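Local coordinates for protein NAD nucleotidase (Haemophilus influenzae, PDB 3ZTV) that hydrolyses NAD to adenosine and nicotinamide riboside in the periplasm, acting as both a pyrophosphatase and a 5'-nucleotidase, with zinc bound at its catalytic domain, at residues G45-N50 / K338-I343; H292-S297 / L332-A337. All blocks are in the same frame, centred on the assembly; numbering follows the deposited sequence.

Contact 1. Residues G45-N50 / K338-I343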
loop_
_atom_site.group_PDB
_atom_site.type_symbol
_atom_site.label_atom_id
_atom_site.label_comp_id
_atom_site.label_asym_id
_atom_site.label_seq_id
_atom_site.Cartn_x
_atom_site.Cartn_y
_atom_site.Cartn_z
ATOM N N GLY A 45 6.883 27.571 25.567
ATOM C CA GLY A 45 6.270 28.801 25.102
ATOM C C GLY A 45 6.894 29.253 23.795
ATOM O O GLY A 45 8.086 29.031 23.553
ATOM N N PHE A 46 6.092 29.874 22.939
ATOM C CA PHE A 46 6.578 30.241 21.617
ATOM C C PHE A 46 7.528 31.434 21.601
ATOM O O PHE A 46 8.288 31.589 20.651
ATOM C CB PHE A 46 5.435 30.429 20.613
ATOM C CG PHE A 46 5.623 29.634 19.347
ATOM C CD1 PHE A 46 6.397 30.134 18.307
ATOM C CD2 PHE A 46 5.042 28.383 19.204
ATOM C CE1 PHE A 46 6.583 29.408 17.150
ATOM C CE2 PHE A 46 5.233 27.647 18.038
ATOM C CZ PHE A 46 5.999 28.167 17.013
ATOM N N SER A 47 7.505 32.280 22.631
ATOM C CA SER A 47 8.481 33.362 22.678
ATOM C C SER A 47 9.891 32.784 22.800
ATOM O O SER A 47 10.810 33.217 22.094
ATOM C CB SER A 47 8.190 34.317 23.830
ATOM O OG SER A 47 9.147 35.364 23.849
ATOM N N ALA A 48 10.066 31.807 23.688
ATOM C CA ALA A 48 11.348 31.115 23.819
ATOM C C ALA A 48 11.716 30.371 22.535
ATOM O O ALA A 48 12.875 30.393 22.122
ATOM C CB ALA A 48 11.322 30.165 25.008
ATOM N N VAL A 49 10.749 29.703 21.905
ATOM C CA VAL A 49 11.018 28.983 20.654
ATOM C C VAL A 49 11.597 29.931 19.608
ATOM O O VAL A 49 12.669 29.674 19.034
ATOM C CB VAL A 49 9.756 28.287 20.081
ATOM C CG1 VAL A 49 9.983 27.868 18.645
ATOM C CG2 VAL A 49 9.385 27.080 20.925
ATOM N N ASN A 50 10.896 31.029 19.354
ATOM C CA ASN A 50 11.340 31.943 18.314
ATOM C C ASN A 50 12.664 32.628 18.645
ATOM O O ASN A 50 13.516 32.795 17.767
ATOM C CB ASN A 50 10.240 32.947 17.961
ATOM C CG ASN A 50 9.125 32.317 17.126
ATOM O OD1 ASN A 50 9.283 31.232 16.568
ATOM N ND2 ASN A 50 7.994 33.006 17.038
ATOM N N LYS A 338 9.205 40.519 19.212
ATOM C CA LYS A 338 8.042 40.449 18.332
ATOM C C LYS A 338 7.017 39.425 18.837
ATOM O O LYS A 338 5.815 39.700 18.885
ATOM C CB LYS A 338 8.471 40.128 16.897
ATOM C CG LYS A 338 7.318 39.966 15.917
ATOM C CD LYS A 338 7.778 40.148 14.473
ATOM C CE LYS A 338 8.743 39.059 14.039
ATOM N NZ LYS A 338 9.116 39.202 12.599
ATOM N N THR A 339 7.501 38.246 19.216
ATOM C CA THR A 339 6.608 37.182 19.665
ATOM C C THR A 339 5.958 37.543 21.000
ATOM O O THR A 339 4.789 37.230 21.222
ATOM C CB THR A 339 7.335 35.829 19.735
ATOM O OG1 THR A 339 7.959 35.570 18.474
ATOM C CG2 THR A 339 6.355 34.705 20.041
ATOM N N ASP A 340 6.697 38.216 21.881
ATOM C CA ASP A 340 6.132 38.719 23.136
ATOM C C ASP A 340 4.941 39.643 22.883
ATOM O O ASP A 340 3.937 39.582 23.586
ATOM C CB ASP A 340 7.189 39.497 23.926
ATOM C CG ASP A 340 8.181 38.598 24.634
ATOM O OD1 ASP A 340 7.867 37.416 24.884
ATOM O OD2 ASP A 340 9.274 39.095 24.980
ATOM N N LYS A 341 5.070 40.515 21.891
ATOM C CA LYS A 341 3.990 41.436 21.532
ATOM C C LYS A 341 2.753 40.686 21.032
ATOM O O LYS A 341 1.621 40.998 21.421
ATOM C CB LYS A 341 4.470 42.428 20.472
ATOM C CG LYS A 341 5.480 43.455 20.977
ATOM C CD LYS A 341 6.021 44.329 19.843
ATOM C CE LYS A 341 5.017 44.478 18.710
ATOM N NZ LYS A 341 3.750 45.120 19.144
ATOM N N LEU A 342 2.967 39.695 20.169
ATOM C CA LEU A 342 1.868 38.883 19.655
ATOM C C LEU A 342 1.166 38.150 20.785
ATOM O O LEU A 342 -0.062 38.156 20.868
ATOM C CB LEU A 342 2.361 37.880 18.607
ATOM C CG LEU A 342 2.836 38.470 17.282
ATOM C CD1 LEU A 342 3.550 37.421 16.432
ATOM C CD2 LEU A 342 1.667 39.069 16.517
ATOM N N ILE A 343 1.941 37.518 21.654
ATOM C CA ILE A 343 1.345 36.729 22.722
ATOM C C ILE A 343 0.577 37.601 23.728
ATOM O O ILE A 343 -0.481 37.207 24.220
ATOM C CB ILE A 343 2.383 35.814 23.396
ATOM C CG1 ILE A 343 2.841 34.737 22.402
ATOM C CG2 ILE A 343 1.798 35.148 24.634
ATOM C CD1 ILE A 343 3.998 33.889 22.907
#

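Contact 2. Residues H292-S297 / L332-A337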
loop_
_atom_site.group_PDB
_atom_site.type_symbol
_atom_site.label_atom_id
_atom_site.label_comp_id
_atom_site.label_asym_id
_atom_site.label_seq_id
_atom_site.Cartn_x
_atom_site.Cartn_y
_atom_site.Cartn_z
ATOM N N HIS A 292 17.818 21.286 22.759
ATOM C CA HIS A 292 17.724 22.419 23.691
ATOM C C HIS A 292 16.378 22.449 24.401
ATOM O O HIS A 292 15.348 22.712 23.770
ATOM C CB HIS A 292 17.867 23.747 22.948
ATOM C CG HIS A 292 19.197 23.951 22.287
ATOM N ND1 HIS A 292 19.457 23.604 20.977
ATOM C CD2 HIS A 292 20.339 24.505 22.759
ATOM C CE1 HIS A 292 20.706 23.922 20.675
ATOM N NE2 HIS A 292 21.259 24.478 21.740
ATOM N N VAL A 293 16.376 22.213 25.711
ATOM C CA VAL A 293 15.162 22.385 26.506
ATOM C C VAL A 293 15.043 23.845 26.932
ATOM O O VAL A 293 15.954 24.413 27.552
ATOM C CB VAL A 293 15.156 21.473 27.740
ATOM C CG1 VAL A 293 13.949 21.771 28.625
ATOM C CG2 VAL A 293 15.138 20.026 27.316
ATOM N N LEU A 294 13.913 24.462 26.594
ATOM C CA LEU A 294 13.669 25.872 26.853
ATOM C C LEU A 294 13.054 26.015 28.235
ATOM O O LEU A 294 11.936 25.553 28.463
ATOM C CB LEU A 294 12.721 26.424 25.787
ATOM C CG LEU A 294 13.154 26.148 24.340
ATOM C CD1 LEU A 294 12.054 26.564 23.375
ATOM C CD2 LEU A 294 14.472 26.848 24.013
ATOM N N MET A 295 13.769 26.656 29.155
ATOM C CA MET A 295 13.352 26.690 30.555
ATOM C C MET A 295 13.433 28.092 31.148
ATOM O O MET A 295 14.343 28.861 30.828
ATOM C CB MET A 295 14.219 25.716 31.365
ATOM C CG MET A 295 13.750 25.461 32.798
ATOM S SD MET A 295 14.752 24.218 33.639
ATOM C CE MET A 295 14.310 22.776 32.673
ATOM N N SER A 296 12.456 28.436 31.983
ATOM C CA SER A 296 12.506 29.668 32.760
ATOM C C SER A 296 13.386 29.519 33.998
ATOM O O SER A 296 13.471 28.440 34.581
ATOM C CB SER A 296 11.097 30.065 33.186
ATOM O OG SER A 296 11.130 31.195 34.045
ATOM N N SER A 297 14.038 30.611 34.389
ATOM C CA SER A 297 14.808 30.630 35.628
ATOM C C SER A 297 13.965 31.094 36.811
ATOM O O SER A 297 14.451 31.120 37.941
ATOM C CB SER A 297 16.010 31.565 35.494
ATOM O OG SER A 297 15.581 32.910 35.417
ATOM N N LEU A 332 18.079 29.003 29.199
ATOM C CA LEU A 332 17.255 29.777 30.137
ATOM C C LEU A 332 16.785 31.122 29.595
ATOM O O LEU A 332 17.566 31.888 29.026
ATOM C CB LEU A 332 18.003 30.021 31.456
ATOM C CG LEU A 332 18.397 28.788 32.260
ATOM C CD1 LEU A 332 19.413 29.154 33.339
ATOM C CD2 LEU A 332 17.185 28.111 32.876
ATOM N N ASP A 333 15.494 31.397 29.792
ATOM C CA ASP A 333 14.917 32.732 29.625
ATOM C C ASP A 333 15.074 33.331 28.233
ATOM O O ASP A 333 15.262 34.539 28.092
ATOM C CB ASP A 333 15.483 33.697 30.680
ATOM C CG ASP A 333 15.183 33.254 32.101
ATOM O OD1 ASP A 333 14.099 32.684 32.355
ATOM O OD2 ASP A 333 16.045 33.485 32.973
ATOM N N ASP A 334 14.983 32.505 27.194
ATOM C CA ASP A 334 14.937 33.050 25.842
ATOM C C ASP A 334 13.603 33.760 25.641
ATOM O O ASP A 334 12.557 33.227 25.995
ATOM C CB ASP A 334 15.055 31.950 24.787
ATOM C CG ASP A 334 16.321 31.143 24.914
ATOM O OD1 ASP A 334 17.417 31.683 24.643
ATOM O OD2 ASP A 334 16.207 29.955 25.265
ATOM N N HIS A 335 13.632 34.951 25.065
ATOM C CA HIS A 335 12.388 35.617 24.697
ATOM C C HIS A 335 12.577 36.541 23.502
ATOM O O HIS A 335 13.628 37.158 23.329
ATOM C CB HIS A 335 11.725 36.320 25.894
ATOM C CG HIS A 335 12.528 37.443 26.463
ATOM N ND1 HIS A 335 12.151 38.762 26.331
ATOM C CD2 HIS A 335 13.674 37.447 27.182
ATOM C CE1 HIS A 335 13.036 39.532 26.939
ATOM N NE2 HIS A 335 13.970 38.759 27.463
ATOM N N ASP A 336 11.565 36.585 22.643
ATOM C CA ASP A 336 11.632 37.325 21.393
ATOM C C ASP A 336 10.659 38.488 21.466
ATOM O O ASP A 336 9.484 38.293 21.759
ATOM C CB ASP A 336 11.247 36.406 20.233
ATOM C CG ASP A 336 11.217 37.125 18.900
ATOM O OD1 ASP A 336 12.257 37.683 18.498
ATOM O OD2 ASP A 336 10.152 37.144 18.246
ATOM N N ALA A 337 11.144 39.699 21.199
ATOM C CA ALA A 337 10.325 40.902 21.344
ATOM C C ALA A 337 9.060 40.864 20.485
ATOM O O ALA A 337 7.963 41.140 20.969
ATOM C CB ALA A 337 11.154 42.148 21.036
HETATM O O HOH W 1 11.466 33.214 31.568
#

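Contact 1. Residues G45-N50 / K338-I343
Helix 46-59 of the metallophosphoesterase domain packs nearly antiparallel on helix 337-353, which leads from the edge strand 330-332 toward the C-terminal domain: Ser47, Asn50 and Phe46, in the first turn of helix 46-59, meet Thr339, Asp340 and Ile343. The segment axes come within 8.9 Å and run at 160° to each other. At the middle, the methyl of Thr339 sits against the opposing backbone, its CG2 3.6 Å from the CA of Ser47 and also close to the carbonyl O of Phe46. Polar bonds flank this apolar touch. Ser47 OG, anti to its own N (chi1 -180°), reaches across and donates to Asp340 OD1 at 2.6 Å, meeting that oxygen from above the carboxylate plane. The other carboxylate oxygen, OD2, is bonded to His335, and Ser47 OG also receives the backbone N of Asp336.

Asn50 ND2 donates to Thr339 OG1 over 2.9 Å, an almost straight bond lying in the amide plane; the two side chains cross at about a right angle. Thr339 OG1 is thus shared between Asn50 and Asp336, while Asn50 ND2 has a further acceptor in Val89 O, so the amide bridges three helices. Helix 46-59 follows strand 37-43 in the calcineurin-like domain, and Gly45 is its N-cap residue. One turn farther along the partner helix, Ile343 extends CD1 to 3.9 Å from Ser47 N and more loosely to Phe46 CB. The ring of Phe46 leads away from helix 337-353 and meets His21 edge-to-face, and its side chain lies about 9 Å from that of the zinc ligand His22.

Contact 2. Residues H292-S297 / L332-A337
Met295 and Leu332 form a parallel bridge with their CA atoms 5.0 Å apart, and the carbonyl O of Met295 accepts the N of Asp333 at 3.0 Å, with an additional CA-H...O contact from Leu332. Side chains of the bridged pair lie on the same face of the sheet, where Leu332 CD2 comes 4.1 Å from Met295 CB. Helix 314-325 covers them through Leu324.

Just past the bridge, the carboxylate of Asp333 takes hold of Ser297 with both oxygens. OD1 accepts the backbone N of Ser297 at 2.9 Å, on its syn side but 30° out of the carboxylate plane. OD2 uses its syn lone pair for Ser297 OG, 2.6 Å away; a chi1 of 69°, with OG between N and carbonyl carbon, turns the hydroxyl to the same carboxylate as its own amide. These two bonds fix the rotation of the acid, and a water adds a third by donating to Asp333 OD1. The same water lies within hydrogen-bonding distance of Ser296 OG, which also bonds the N of His298.

Beyond, Leu294 CD2 lies 3.8 Å from Asp334 OD2, the side chains crossing at about a right angle. That carboxylate is held by Ser331 OG and by a salt bridge to Lys55. The whole is a parallel edge pairing: after a crossover containing helix 314-325, strand 330-332 joins strand 284-295 as an edge strand of one of the two mixed sheets of the metallophosphoesterase fold.

The two contacts lie about 10 Å apart, centre to centre, on the same side of the chain's centre and beside the metallophosphoesterase sheet, and contact 2 is nested within the long loop in sequence that contact 1 closes. The connection is direct: strand 330-332 pairs at the sheet edge in contact 2, and the chain then runs through residues 333-336 into helix 337-353, which packs on helix 46-59 in contact 1. The connector itself touches that helix, with Ala48 CB 3.4 Å from the carbonyl O of Asp334. Helix 46-59 already lies directly on strand 284-295, through Ala48 and Val49 on Leu294; the run from strand 330-332 into helix 337-353 gives it a second attachment.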